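Local coordinates for protein RNA polymerase II subunit B1 CTD phosphatase RTR1 (Saccharomyces cerevisiae, PDB 5C2Y) that dephosphorylates the C-terminal heptapeptide repeats of the largest RNA polymerase II subunit, regulating the polymerase as their phosphorylation pattern changes during transcription, at residues Leu17-Ala31 with Leu137-Glu150. Sequence-based numbering, arbitrary orientation.
Sequences LIPFQKHRQLSMHEA and LFARTGVHLFEDPE
His144 and Gln21 lock two irregular chains together: the loop joining helices 9-17 and 28-42, and the loop before helix 151-157, whose backbone folds into overlapping type II (Arg140 to Val143) and type I (Gly142 to Leu145) beta turns. With CG between its backbone N and carbonyl carbon (chi1 63°), the His144 imidazole reaches into the loop ahead of helix 28-42. There His144 NE2 donates to His23 O at 3.0 Å, nearly along the C=O axis and close to the ring plane, and more weakly to Phe20 O. Leu26 CD2 makes a CH-pi contact over one face of the His144 ring, 4.0 Å from its centroid, while Leu145 CG covers the opposite face.

Gln21, bent at chi2, lays its amide over the Phe146 ring, the planes 23° apart and CD above the ring centre. Both ends of this amide are bound: Gln21 OE1 accepts from Phe146 N at 2.8 Å with a 174° N-H...O angle, and NE2 donates to His144 O and to Leu17 O, each close to the amide plane. Leu17 CB meets Phe146 CE1 at 3.5 Å.

Within the type II turn, Thr141 splits its branches: Thr141 OG1 donates to Gln25 OE1 at 2.6 Å, whereas CG2 lies over one face of the Arg24 guanidinium, whose NH2 forms a long salt bridge with Glu150 OE2. At the start of helix 28-42, where Ser27 and Glu30 form a capping box, Met28 lies over one face of the Phe138 ring in a Met-aromatic contact, Met28 CG 3.8 Å from the centroid and Met28 CE 3.4 Å from Phe138 CZ.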
loop_
_atom_site.group_PDB
_atom_site.type_symbol
_atom_site.label_atom_id
_atom_site.label_comp_id
_atom_site.label_asym_id
_atom_site.label_seq_id
_atom_site.Cartn_x
_atom_site.Cartn_y
_atom_site.Cartn_z
ATOM N N LEU A 17 4.641 -14.647 -6.842
ATOM C CA LEU A 17 5.347 -15.462 -5.874
ATOM C C LEU A 17 5.658 -16.863 -6.374
ATOM O O LEU A 17 6.608 -17.487 -5.898
ATOM C CB LEU A 17 4.541 -15.550 -4.583
ATOM C CG LEU A 17 4.292 -14.223 -3.886
ATOM C CD1 LEU A 17 3.564 -14.460 -2.569
ATOM C CD2 LEU A 17 5.624 -13.509 -3.682
ATOM N N ILE A 18 4.855 -17.356 -7.314
ATOM C CA ILE A 18 5.009 -18.715 -7.834
ATOM C C ILE A 18 6.459 -19.131 -8.166
ATOM O O ILE A 18 6.919 -20.186 -7.717
ATOM C CB ILE A 18 4.143 -18.923 -9.098
ATOM C CG1 ILE A 18 2.670 -19.071 -8.731
ATOM C CG2 ILE A 18 4.600 -20.153 -9.869
ATOM C CD1 ILE A 18 1.778 -19.241 -9.950
ATOM N N PRO A 19 7.199 -18.304 -8.926
ATOM C CA PRO A 19 8.483 -18.850 -9.382
ATOM C C PRO A 19 9.595 -18.928 -8.334
ATOM O O PRO A 19 10.735 -19.180 -8.718
ATOM C CB PRO A 19 8.894 -17.874 -10.488
ATOM C CG PRO A 19 7.635 -17.111 -10.834
ATOM C CD PRO A 19 6.920 -16.996 -9.546
ATOM N N PHE A 20 9.310 -18.705 -7.058
ATOM C CA PHE A 20 10.388 -18.702 -6.072
ATOM C C PHE A 20 10.037 -19.490 -4.810
ATOM O O PHE A 20 10.570 -19.214 -3.726
ATOM C CB PHE A 20 10.769 -17.273 -5.682
ATOM C CG PHE A 20 10.890 -16.324 -6.848
ATOM C CD1 PHE A 20 12.092 -16.175 -7.523
ATOM C CD2 PHE A 20 9.802 -15.556 -7.248
ATOM C CE1 PHE A 20 12.203 -15.288 -8.575
ATOM C CE2 PHE A 20 9.913 -14.669 -8.302
ATOM C CZ PHE A 20 11.114 -14.533 -8.961
ATOM N N GLN A 21 9.154 -20.474 -4.959
ATOM C CA GLN A 21 8.814 -21.382 -3.867
ATOM C C GLN A 21 9.830 -22.523 -3.760
ATOM O O GLN A 21 9.550 -23.577 -3.179
ATOM C CB GLN A 21 7.414 -21.941 -4.066
ATOM C CG GLN A 21 6.387 -20.874 -4.364
ATOM C CD GLN A 21 6.113 -19.987 -3.168
ATOM O OE1 GLN A 21 5.837 -20.476 -2.071
ATOM N NE2 GLN A 21 6.199 -18.673 -3.372
ATOM N N LYS A 22 11.007 -22.293 -4.328
ATOM C CA LYS A 22 12.110 -23.239 -4.282
ATOM C C LYS A 22 13.001 -22.982 -3.068
ATOM O O LYS A 22 13.472 -23.916 -2.432
ATOM C CB LYS A 22 12.937 -23.152 -5.573
ATOM C CG LYS A 22 14.120 -24.109 -5.640
ATOM C CD LYS A 22 13.659 -25.563 -5.561
ATOM C CE LYS A 22 14.791 -26.534 -5.917
ATOM N NZ LYS A 22 15.929 -26.432 -4.960
ATOM N N HIS A 23 13.242 -21.717 -2.747
ATOM C CA HIS A 23 14.137 -21.414 -1.640
ATOM C C HIS A 23 13.530 -20.469 -0.611
ATOM O O HIS A 23 12.675 -19.656 -0.927
ATOM C CB HIS A 23 15.442 -20.823 -2.168
ATOM C CG HIS A 23 16.300 -21.806 -2.903
ATOM N ND1 HIS A 23 17.007 -22.805 -2.263
ATOM C CD2 HIS A 23 16.572 -21.941 -4.224
ATOM C CE1 HIS A 23 17.674 -23.510 -3.159
ATOM N NE2 HIS A 23 17.428 -23.010 -4.355
ATOM N N ARG A 24 13.980 -20.600 0.630
ATOM C CA ARG A 24 13.634 -19.656 1.673
ATOM C C ARG A 24 14.281 -18.307 1.374
ATOM O O ARG A 24 13.668 -17.253 1.586
ATOM C CB ARG A 24 14.089 -20.167 3.047
ATOM C CG ARG A 24 13.036 -20.971 3.794
ATOM C CD ARG A 24 13.455 -21.339 5.217
ATOM N NE ARG A 24 13.492 -20.192 6.115
ATOM C CZ ARG A 24 14.612 -19.608 6.530
ATOM N NH1 ARG A 24 15.796 -20.070 6.128
ATOM N NH2 ARG A 24 14.550 -18.566 7.355
ATOM N N GLN A 25 15.514 -18.343 0.873
ATOM C CA GLN A 25 16.322 -17.136 0.727
ATOM C C GLN A 25 16.437 -16.612 -0.703
ATOM O O GLN A 25 17.095 -17.225 -1.556
ATOM C CB GLN A 25 17.715 -17.386 1.270
ATOM C CG GLN A 25 18.612 -16.194 1.191
ATOM C CD GLN A 25 18.116 -15.081 2.049
ATOM O OE1 GLN A 25 17.837 -15.281 3.231
ATOM N NE2 GLN A 25 17.988 -13.891 1.466
ATOM N N LEU A 26 15.822 -15.449 -0.935
ATOM C CA LEU A 26 15.820 -14.779 -2.233
ATOM C C LEU A 26 17.116 -14.034 -2.543
ATOM O O LEU A 26 17.746 -13.472 -1.660
ATOM C CB LEU A 26 14.666 -13.778 -2.311
ATOM C CG LEU A 26 13.220 -14.250 -2.339
ATOM C CD1 LEU A 26 12.331 -13.045 -2.151
ATOM C CD2 LEU A 26 12.889 -14.972 -3.627
ATOM N N SER A 27 17.489 -14.014 -3.819
ATOM C CA SER A 27 18.516 -13.101 -4.314
ATOM C C SER A 27 18.006 -11.659 -4.371
ATOM O O SER A 27 16.790 -11.421 -4.431
ATOM C CB SER A 27 18.948 -13.523 -5.697
ATOM O OG SER A 27 17.889 -13.249 -6.602
ATOM N N MET A 28 18.926 -10.698 -4.391
ATOM C CA MET A 28 18.537 -9.290 -4.525
ATOM C C MET A 28 17.719 -9.032 -5.772
ATOM O O MET A 28 16.754 -8.267 -5.743
ATOM C CB MET A 28 19.755 -8.399 -4.554
ATOM C CG MET A 28 20.571 -8.469 -3.319
ATOM S SD MET A 28 21.659 -7.061 -3.361
ATOM C CE MET A 28 22.293 -7.081 -1.678
ATOM N N HIS A 29 18.125 -9.670 -6.866
ATOM C CA HIS A 29 17.392 -9.625 -8.119
ATOM C C HIS A 29 15.997 -10.226 -8.044
ATOM O O HIS A 29 15.057 -9.688 -8.640
ATOM C CB HIS A 29 18.162 -10.355 -9.203
ATOM C CG HIS A 29 17.374 -10.563 -10.455
ATOM N ND1 HIS A 29 17.366 -9.656 -11.494
ATOM C CD2 HIS A 29 16.556 -11.575 -10.839
ATOM C CE1 HIS A 29 16.586 -10.102 -12.463
ATOM N NE2 HIS A 29 16.074 -11.258 -12.087
ATOM N N GLU A 30 15.863 -11.361 -7.358
ATOM C CA GLU A 30 14.550 -12.008 -7.211
ATOM C C GLU A 30 13.561 -11.142 -6.446
ATOM O O GLU A 30 12.398 -11.006 -6.834
ATOM C CB GLU A 30 14.687 -13.355 -6.506
ATOM C CG GLU A 30 15.217 -14.451 -7.393
ATOM C CD GLU A 30 15.495 -15.727 -6.639
ATOM O OE1 GLU A 30 16.142 -15.652 -5.570
ATOM O OE2 GLU A 30 15.063 -16.803 -7.110
ATOM N N ALA A 31 14.018 -10.581 -5.335
ATOM C CA ALA A 31 13.179 -9.678 -4.577
ATOM C C ALA A 31 12.705 -8.575 -5.514
ATOM O O ALA A 31 11.521 -8.229 -5.525
ATOM C CB ALA A 31 13.924 -9.110 -3.406
ATOM N N LEU A 137 13.414 -6.506 0.989
ATOM C CA LEU A 137 12.589 -7.683 0.831
ATOM C C LEU A 137 13.394 -8.976 0.804
ATOM O O LEU A 137 13.008 -9.950 1.446
ATOM C CB LEU A 137 11.755 -7.561 -0.437
ATOM C CG LEU A 137 11.047 -8.832 -0.871
ATOM C CD1 LEU A 137 10.086 -9.288 0.214
ATOM C CD2 LEU A 137 10.332 -8.568 -2.195
ATOM N N PHE A 138 14.508 -8.982 0.080
ATOM C CA PHE A 138 15.312 -10.188 -0.050
ATOM C C PHE A 138 15.869 -10.629 1.309
ATOM O O PHE A 138 16.095 -11.820 1.536
ATOM C CB PHE A 138 16.448 -9.971 -1.058
ATOM C CG PHE A 138 17.686 -9.356 -0.468
ATOM C CD1 PHE A 138 17.699 -8.027 -0.076
ATOM C CD2 PHE A 138 18.852 -10.104 -0.333
ATOM C CE1 PHE A 138 18.850 -7.449 0.465
ATOM C CE2 PHE A 138 20.008 -9.536 0.208
ATOM C CZ PHE A 138 20.000 -8.208 0.609
ATOM N N ALA A 139 16.075 -9.663 2.204
ATOM C CA ALA A 139 16.490 -9.935 3.579
ATOM C C ALA A 139 15.377 -10.567 4.441
ATOM O O ALA A 139 15.642 -11.141 5.490
ATOM C CB ALA A 139 16.981 -8.656 4.222
ATOM N N ARG A 140 14.132 -10.466 3.996
ATOM C CA ARG A 140 13.017 -11.039 4.740
ATOM C C ARG A 140 12.803 -12.484 4.348
ATOM O O ARG A 140 11.782 -12.822 3.725
ATOM C CB ARG A 140 11.743 -10.233 4.492
ATOM C CG ARG A 140 11.953 -8.741 4.648
ATOM C CD ARG A 140 10.734 -7.953 4.225
ATOM N NE ARG A 140 10.984 -6.527 4.400
ATOM C CZ ARG A 140 10.044 -5.592 4.395
ATOM N NH1 ARG A 140 8.774 -5.927 4.208
ATOM N NH2 ARG A 140 10.381 -4.318 4.584
ATOM N N THR A 141 13.768 -13.326 4.714
ATOM C CA THR A 141 13.759 -14.736 4.342
ATOM C C THR A 141 12.432 -15.423 4.599
ATOM O O THR A 141 11.888 -15.355 5.701
ATOM C CB THR A 141 14.818 -15.535 5.097
ATOM O OG1 THR A 141 16.075 -14.850 5.059
ATOM C CG2 THR A 141 14.963 -16.898 4.463
ATOM N N GLY A 142 11.911 -16.084 3.576
ATOM C CA GLY A 142 10.713 -16.869 3.739
ATOM C C GLY A 142 9.374 -16.173 3.610
ATOM O O GLY A 142 8.376 -16.870 3.415
ATOM N N VAL A 143 9.320 -14.837 3.691
ATOM C CA VAL A 143 8.016 -14.141 3.680
ATOM C C VAL A 143 7.242 -14.303 2.384
ATOM O O VAL A 143 6.128 -13.812 2.279
ATOM C CB VAL A 143 8.119 -12.611 3.918
ATOM C CG1 VAL A 143 8.851 -12.297 5.218
ATOM C CG2 VAL A 143 8.747 -11.914 2.724
ATOM N N HIS A 144 7.824 -14.984 1.404
ATOM C CA HIS A 144 7.190 -15.147 0.102
ATOM C C HIS A 144 6.664 -16.564 -0.089
ATOM O O HIS A 144 6.010 -16.865 -1.093
ATOM C CB HIS A 144 8.181 -14.817 -1.003
ATOM C CG HIS A 144 9.351 -15.743 -1.037
ATOM N ND1 HIS A 144 10.485 -15.538 -0.277
ATOM C CD2 HIS A 144 9.554 -16.898 -1.711
ATOM C CE1 HIS A 144 11.341 -16.519 -0.500
ATOM N NE2 HIS A 144 10.799 -17.355 -1.366
ATOM N N LEU A 145 6.954 -17.425 0.883
ATOM C CA LEU A 145 6.605 -18.841 0.803
ATOM C C LEU A 145 5.151 -19.108 1.181
ATOM O O LEU A 145 4.681 -18.689 2.251
ATOM C CB LEU A 145 7.541 -19.659 1.693
ATOM C CG LEU A 145 9.007 -19.648 1.251
ATOM C CD1 LEU A 145 9.918 -20.225 2.323
ATOM C CD2 LEU A 145 9.180 -20.386 -0.078
ATOM N N PHE A 146 4.459 -19.815 0.286
ATOM C CA PHE A 146 3.049 -20.176 0.449
ATOM C C PHE A 146 2.812 -20.963 1.721
ATOM O O PHE A 146 2.038 -20.549 2.569
ATOM C CB PHE A 146 2.554 -20.983 -0.749
ATOM C CG PHE A 146 2.483 -20.195 -2.012
ATOM C CD1 PHE A 146 2.664 -18.825 -1.994
ATOM C CD2 PHE A 146 2.231 -20.823 -3.220
ATOM C CE1 PHE A 146 2.599 -18.095 -3.154
ATOM C CE2 PHE A 146 2.159 -20.097 -4.395
ATOM C CZ PHE A 146 2.342 -18.727 -4.362
ATOM N N GLU A 147 3.478 -22.099 1.849
ATOM C CA GLU A 147 3.422 -22.892 3.058
ATOM C C GLU A 147 4.643 -22.496 3.876
ATOM O O GLU A 147 5.658 -23.184 3.893
ATOM C CB GLU A 147 3.361 -24.384 2.720
ATOM C CG GLU A 147 2.040 -24.751 2.074
ATOM C CD GLU A 147 1.869 -24.183 0.678
ATOM O OE1 GLU A 147 2.865 -24.103 -0.079
ATOM O OE2 GLU A 147 0.728 -23.806 0.346
ATOM N N ASP A 148 4.531 -21.351 4.544
ATOM C CA ASP A 148 5.636 -20.740 5.264
ATOM C C ASP A 148 5.783 -21.422 6.627
ATOM O O ASP A 148 4.862 -21.378 7.452
ATOM C CB ASP A 148 5.377 -19.227 5.407
ATOM C CG ASP A 148 6.586 -18.449 5.898
ATOM O OD1 ASP A 148 7.648 -19.059 6.194
ATOM O OD2 ASP A 148 6.456 -17.201 5.952
ATOM N N PRO A 149 6.926 -22.089 6.857
ATOM C CA PRO A 149 7.224 -22.668 8.172
ATOM C C PRO A 149 7.229 -21.619 9.297
ATOM O O PRO A 149 7.194 -21.974 10.474
ATOM C CB PRO A 149 8.623 -23.276 7.979
ATOM C CG PRO A 149 9.156 -22.655 6.687
ATOM C CD PRO A 149 7.956 -22.421 5.855
ATOM N N GLU A 150 7.273 -20.343 8.934
ATOM C CA GLU A 150 7.317 -19.278 9.914
ATOM C C GLU A 150 6.175 -18.311 9.643
ATOM O O GLU A 150 6.245 -17.135 10.001
ATOM C CB GLU A 150 8.664 -18.552 9.862
ATOM C CG GLU A 150 9.864 -19.471 9.722
ATOM C CD GLU A 150 11.183 -18.719 9.731
ATOM O OE1 GLU A 150 11.162 -17.468 9.713
ATOM O OE2 GLU A 150 12.243 -19.381 9.745
#